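Local coordinates for DNA repair protein rad60 (Schizosaccharomyces pombe, PDB 3GOE) that helps repair DNA double-strand breaks that arise during replication or after irradiation, through recombination between sister chromatids, its C-terminal SUMO-like domain being the part described here, at residues L14-L24 against L35-I45. Residues are numbered along the deposited sequence; the frame is centred on the assembly and turned at random.
Sequences LRSSKSEDLRL and LIKRYCTEVKI. With CA (calcium ion), chain B.
Leu14, Leu22 and Leu24 of the hairpin turn their side chains toward helix 35-43 and pack around Leu35 and Tyr39. Leu24 CD2 comes within 3.9 Å of Leu35 CD1, the two leucines crossing at a slant, and also reaches CG of Arg38. Leu14 CD2 touches the root of the tyrosine, 3.8 Å from Tyr39 CB, and meets the ring obliquely. Leu22 works in two directions: its CB lies at the ring edge, 3.8 Å from Tyr39 CE1, while CD2 runs across Glu42, 3.5 Å from Glu42 CB. Val43 CG2, from the next turn of the same helix, lies over one face of the ring, nearer its border than its centre. This is the start of the ubiquitin-like beta-grasp fold, in which the first hairpin and the helix that follows it pack together; Val79 of strand 76-80 also touches Leu14 and Tyr39. Tyr39 lies alongside Leu14 and Leu22, pointing the other way, and its chi1 of 171° swings the ring away from its own backbone N and carries the hydroxyl to the hairpin turn. There Tyr39 OH donates to Glu20 O at 2.6 Å, tilted 33° from the carbonyl plane, and Ser19 OG lies 2.6 Å from Tyr39 OH, at the ring's edge and in its plane. A phenylalanine in place of Tyr39 would probably leave Glu20 O and Ser19 OG without this shared partner, weakening the turn's tie to the helix. Ser16 OG and Ser19 OG are hydrogen-bonded, and carbonyls of both serines bind the calcium ion with Asp21 OD1, which also accepts Ser16 N. At the outer margin, one water donates to both Glu20 OE1 and Val43 O.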
loop_
_atom_site.group_PDB
_atom_site.type_symbol
_atom_site.label_atom_id
_atom_site.label_comp_id
_atom_site.label_asym_id
_atom_site.label_seq_id
_atom_site.Cartn_x
_atom_site.Cartn_y
_atom_site.Cartn_z
ATOM N N LEU A 14 -4.777 -5.146 1.193
ATOM C CA LEU A 14 -4.329 -4.659 2.517
ATOM C C LEU A 14 -5.191 -5.344 3.581
ATOM O O LEU A 14 -6.376 -5.085 3.691
ATOM C CB LEU A 14 -4.421 -3.152 2.620
ATOM C CG LEU A 14 -3.209 -2.380 2.104
ATOM C CD1 LEU A 14 -2.894 -2.711 0.660
ATOM C CD2 LEU A 14 -3.324 -0.907 2.337
ATOM N N ARG A 15 -4.581 -6.222 4.337
ATOM C CA ARG A 15 -5.201 -6.953 5.418
ATOM C C ARG A 15 -4.906 -6.224 6.736
ATOM O O ARG A 15 -3.787 -5.776 6.944
ATOM C CB ARG A 15 -4.662 -8.382 5.537
ATOM C CG ARG A 15 -4.746 -9.319 4.365
ATOM C CD ARG A 15 -4.100 -10.697 4.615
ATOM N NE ARG A 15 -4.241 -11.648 3.521
ATOM C CZ ARG A 15 -5.247 -12.483 3.352
ATOM N NH1 ARG A 15 -5.272 -13.320 2.330
ATOM N NH2 ARG A 15 -6.299 -12.509 4.230
ATOM N N SER A 16 -5.873 -6.137 7.606
ATOM C CA SER A 16 -5.674 -5.455 8.858
ATOM C C SER A 16 -6.362 -6.225 9.994
ATOM O O SER A 16 -7.554 -6.548 9.828
ATOM C CB SER A 16 -6.219 -4.050 8.782
ATOM O OG SER A 16 -5.963 -3.446 10.055
ATOM N N SER A 17 -5.669 -6.505 11.075
ATOM C CA SER A 17 -6.296 -7.255 12.158
ATOM C C SER A 17 -7.220 -6.378 12.978
ATOM O O SER A 17 -8.114 -6.886 13.680
ATOM C CB SER A 17 -5.154 -7.877 13.003
ATOM O OG SER A 17 -4.582 -6.890 13.817
ATOM N N LYS A 18 -7.058 -5.057 12.944
ATOM C CA LYS A 18 -7.846 -4.127 13.702
ATOM C C LYS A 18 -8.710 -3.219 12.848
ATOM O O LYS A 18 -9.332 -2.296 13.356
ATOM C CB LYS A 18 -6.939 -3.262 14.558
ATOM C CG LYS A 18 -6.147 -3.910 15.668
ATOM C CD LYS A 18 -5.469 -2.839 16.508
ATOM C CE LYS A 18 -4.699 -3.386 17.673
ATOM N NZ LYS A 18 -3.998 -2.295 18.434
ATOM N N SER A 19 -8.756 -3.378 11.543
ATOM C CA SER A 19 -9.603 -2.511 10.709
ATOM C C SER A 19 -9.975 -3.301 9.433
ATOM O O SER A 19 -9.573 -4.434 9.261
ATOM C CB SER A 19 -8.950 -1.179 10.394
ATOM O OG SER A 19 -7.672 -1.314 9.764
ATOM N N GLU A 20 -10.792 -2.638 8.612
ATOM C CA GLU A 20 -11.400 -3.257 7.422
ATOM C C GLU A 20 -10.322 -3.591 6.415
ATOM O O GLU A 20 -9.501 -2.759 6.063
ATOM C CB GLU A 20 -12.438 -2.360 6.742
ATOM C CG GLU A 20 -13.132 -2.880 5.471
ATOM C CD GLU A 20 -14.055 -1.934 4.726
ATOM O OE1 GLU A 20 -14.103 -0.715 5.066
ATOM O OE2 GLU A 20 -14.846 -2.275 3.775
ATOM N N ASP A 21 -10.323 -4.819 5.951
ATOM C CA ASP A 21 -9.410 -5.187 4.893
ATOM C C ASP A 21 -9.857 -4.443 3.662
ATOM O O ASP A 21 -11.046 -4.067 3.606
ATOM C CB ASP A 21 -9.459 -6.697 4.676
ATOM C CG ASP A 21 -8.990 -7.514 5.846
ATOM O OD1 ASP A 21 -8.541 -6.986 6.876
ATOM O OD2 ASP A 21 -9.111 -8.739 5.679
ATOM N N LEU A 22 -8.946 -4.201 2.735
ATOM C CA LEU A 22 -9.278 -3.441 1.545
ATOM C C LEU A 22 -8.425 -3.887 0.360
ATOM O O LEU A 22 -7.226 -3.925 0.481
ATOM C CB LEU A 22 -9.055 -1.964 1.840
ATOM C CG LEU A 22 -9.429 -1.006 0.709
ATOM C CD1 LEU A 22 -10.928 -0.989 0.533
ATOM C CD2 LEU A 22 -8.888 0.414 0.915
ATOM N N ARG A 23 -9.035 -4.079 -0.764
ATOM C CA ARG A 23 -8.346 -4.283 -1.995
ATOM C C ARG A 23 -8.300 -2.887 -2.761
ATOM O O ARG A 23 -9.337 -2.297 -2.955
ATOM C CB ARG A 23 -9.070 -5.467 -2.601
ATOM C CG ARG A 23 -8.226 -6.270 -3.519
ATOM C CD ARG A 23 -9.271 -7.221 -4.210
ATOM N NE ARG A 23 -9.141 -8.419 -3.451
ATOM C CZ ARG A 23 -8.032 -9.127 -3.671
ATOM N NH1 ARG A 23 -7.128 -8.768 -4.576
ATOM N NH2 ARG A 23 -7.881 -10.192 -2.978
ATOM N N LEU A 24 -7.146 -2.361 -3.094
ATOM C CA LEU A 24 -6.924 -1.033 -3.706
ATOM C C LEU A 24 -6.179 -1.165 -4.998
ATOM O O LEU A 24 -5.360 -2.053 -5.105
ATOM C CB LEU A 24 -6.109 0.010 -2.817
ATOM C CG LEU A 24 -6.526 0.226 -1.466
ATOM C CD1 LEU A 24 -6.090 -0.948 -0.586
ATOM C CD2 LEU A 24 -5.808 1.473 -1.023
ATOM N N LEU A 35 -0.031 5.343 -0.060
ATOM C CA LEU A 35 -0.865 4.151 -0.006
ATOM C C LEU A 35 -1.592 4.063 1.335
ATOM O O LEU A 35 -2.788 3.758 1.382
ATOM C CB LEU A 35 0.013 2.925 -0.273
ATOM C CG LEU A 35 -0.636 1.552 -0.088
ATOM C CD1 LEU A 35 -1.916 1.383 -0.906
ATOM C CD2 LEU A 35 0.393 0.472 -0.406
ATOM N N ILE A 36 -0.866 4.335 2.431
ATOM C CA ILE A 36 -1.503 4.341 3.734
ATOM C C ILE A 36 -2.556 5.394 3.857
ATOM O O ILE A 36 -3.667 5.168 4.366
ATOM C CB ILE A 36 -0.439 4.443 4.876
ATOM C CG1 ILE A 36 0.526 3.277 4.842
ATOM C CG2 ILE A 36 -1.134 4.528 6.212
ATOM C CD1 ILE A 36 1.747 3.475 5.737
ATOM N N LYS A 37 -2.268 6.626 3.397
ATOM C CA LYS A 37 -3.236 7.703 3.434
ATOM C C LYS A 37 -4.509 7.321 2.665
ATOM O O LYS A 37 -5.618 7.640 3.095
ATOM C CB LYS A 37 -2.677 9.005 2.872
ATOM C CG LYS A 37 -1.656 9.672 3.753
ATOM C CD LYS A 37 -1.123 10.956 3.098
ATOM C CE LYS A 37 -0.234 11.760 3.996
ATOM N NZ LYS A 37 0.207 12.965 3.271
ATOM N N ARG A 38 -4.347 6.714 1.505
ATOM C CA ARG A 38 -5.489 6.309 0.678
ATOM C C ARG A 38 -6.270 5.187 1.360
ATOM O O ARG A 38 -7.500 5.210 1.375
ATOM C CB ARG A 38 -4.988 5.922 -0.712
ATOM C CG ARG A 38 -6.111 5.459 -1.628
ATOM C CD ARG A 38 -7.167 6.487 -1.935
ATOM N NE ARG A 38 -6.691 7.695 -2.587
ATOM C CZ ARG A 38 -6.460 7.819 -3.891
ATOM N NH1 ARG A 38 -6.603 6.816 -4.716
ATOM N NH2 ARG A 38 -6.044 9.000 -4.407
ATOM N N TYR A 39 -5.582 4.201 1.916
ATOM C CA TYR A 39 -6.251 3.184 2.708
ATOM C C TYR A 39 -7.132 3.833 3.787
ATOM O O TYR A 39 -8.294 3.482 3.975
ATOM C CB TYR A 39 -5.209 2.228 3.335
ATOM C CG TYR A 39 -5.851 1.299 4.330
ATOM C CD1 TYR A 39 -6.556 0.169 3.918
ATOM C CD2 TYR A 39 -5.752 1.548 5.686
ATOM C CE1 TYR A 39 -7.151 -0.677 4.851
ATOM C CE2 TYR A 39 -6.381 0.710 6.585
ATOM C CZ TYR A 39 -7.071 -0.398 6.182
ATOM O OH TYR A 39 -7.701 -1.188 7.121
ATOM N N CYS A 40 -6.537 4.794 4.500
ATOM C CA CYS A 40 -7.252 5.409 5.613
ATOM C C CYS A 40 -8.485 6.165 5.141
ATOM O O CYS A 40 -9.528 6.094 5.829
ATOM C CB CYS A 40 -6.328 6.349 6.402
ATOM S SG CYS A 40 -5.077 5.462 7.370
ATOM N N THR A 41 -8.421 6.917 4.058
ATOM C CA THR A 41 -9.625 7.602 3.589
ATOM C C THR A 41 -10.636 6.587 3.043
ATOM O O THR A 41 -11.864 6.858 3.169
ATOM C CB THR A 41 -9.353 8.706 2.580
ATOM O OG1 THR A 41 -8.638 8.266 1.435
ATOM C CG2 THR A 41 -8.585 9.882 3.172
ATOM N N GLU A 42 -10.232 5.495 2.486
ATOM C CA GLU A 42 -11.180 4.521 1.940
ATOM C C GLU A 42 -11.917 3.794 3.040
ATOM O O GLU A 42 -13.117 3.525 2.918
ATOM C CB GLU A 42 -10.450 3.521 1.034
ATOM C CG GLU A 42 -9.995 4.081 -0.282
ATOM C CD GLU A 42 -11.163 4.397 -1.164
ATOM O OE1 GLU A 42 -12.057 3.566 -1.281
ATOM O OE2 GLU A 42 -11.280 5.469 -1.721
ATOM N N VAL A 43 -11.257 3.462 4.141
ATOM C CA VAL A 43 -11.928 2.743 5.225
ATOM C C VAL A 43 -12.378 3.682 6.335
ATOM O O VAL A 43 -12.998 3.249 7.308
ATOM C CB VAL A 43 -11.070 1.595 5.776
ATOM C CG1 VAL A 43 -10.668 0.561 4.692
ATOM C CG2 VAL A 43 -9.864 2.042 6.538
ATOM N N LYS A 44 -12.077 4.946 6.234
ATOM C CA LYS A 44 -12.537 6.039 7.118
ATOM C C LYS A 44 -11.945 5.937 8.513
ATOM O O LYS A 44 -12.595 6.266 9.516
ATOM C CB LYS A 44 -14.066 6.147 7.151
ATOM C CG LYS A 44 -14.631 6.396 5.702
ATOM C CD LYS A 44 -16.118 6.733 5.721
ATOM C CE LYS A 44 -16.657 6.932 4.274
ATOM N NZ LYS A 44 -15.522 7.296 3.384
ATOM N N ILE A 45 -10.674 5.586 8.597
ATOM C CA ILE A 45 -9.912 5.682 9.842
ATOM C C ILE A 45 -8.983 6.856 9.761
ATOM O O ILE A 45 -8.623 7.334 8.656
ATOM C CB ILE A 45 -9.177 4.402 10.217
ATOM C CG1 ILE A 45 -8.005 4.074 9.322
ATOM C CG2 ILE A 45 -10.172 3.243 10.324
ATOM C CD1 ILE A 45 -7.142 2.917 9.754
HETATM CA CA CA B . -9.604 -7.065 8.943
HETATM O O HOH W 1 -14.021 0.583 7.603
HETATM O O HOH W 2 -10.778 -6.692 10.717
HETATM O O HOH W 3 -8.874 -8.681 9.030
#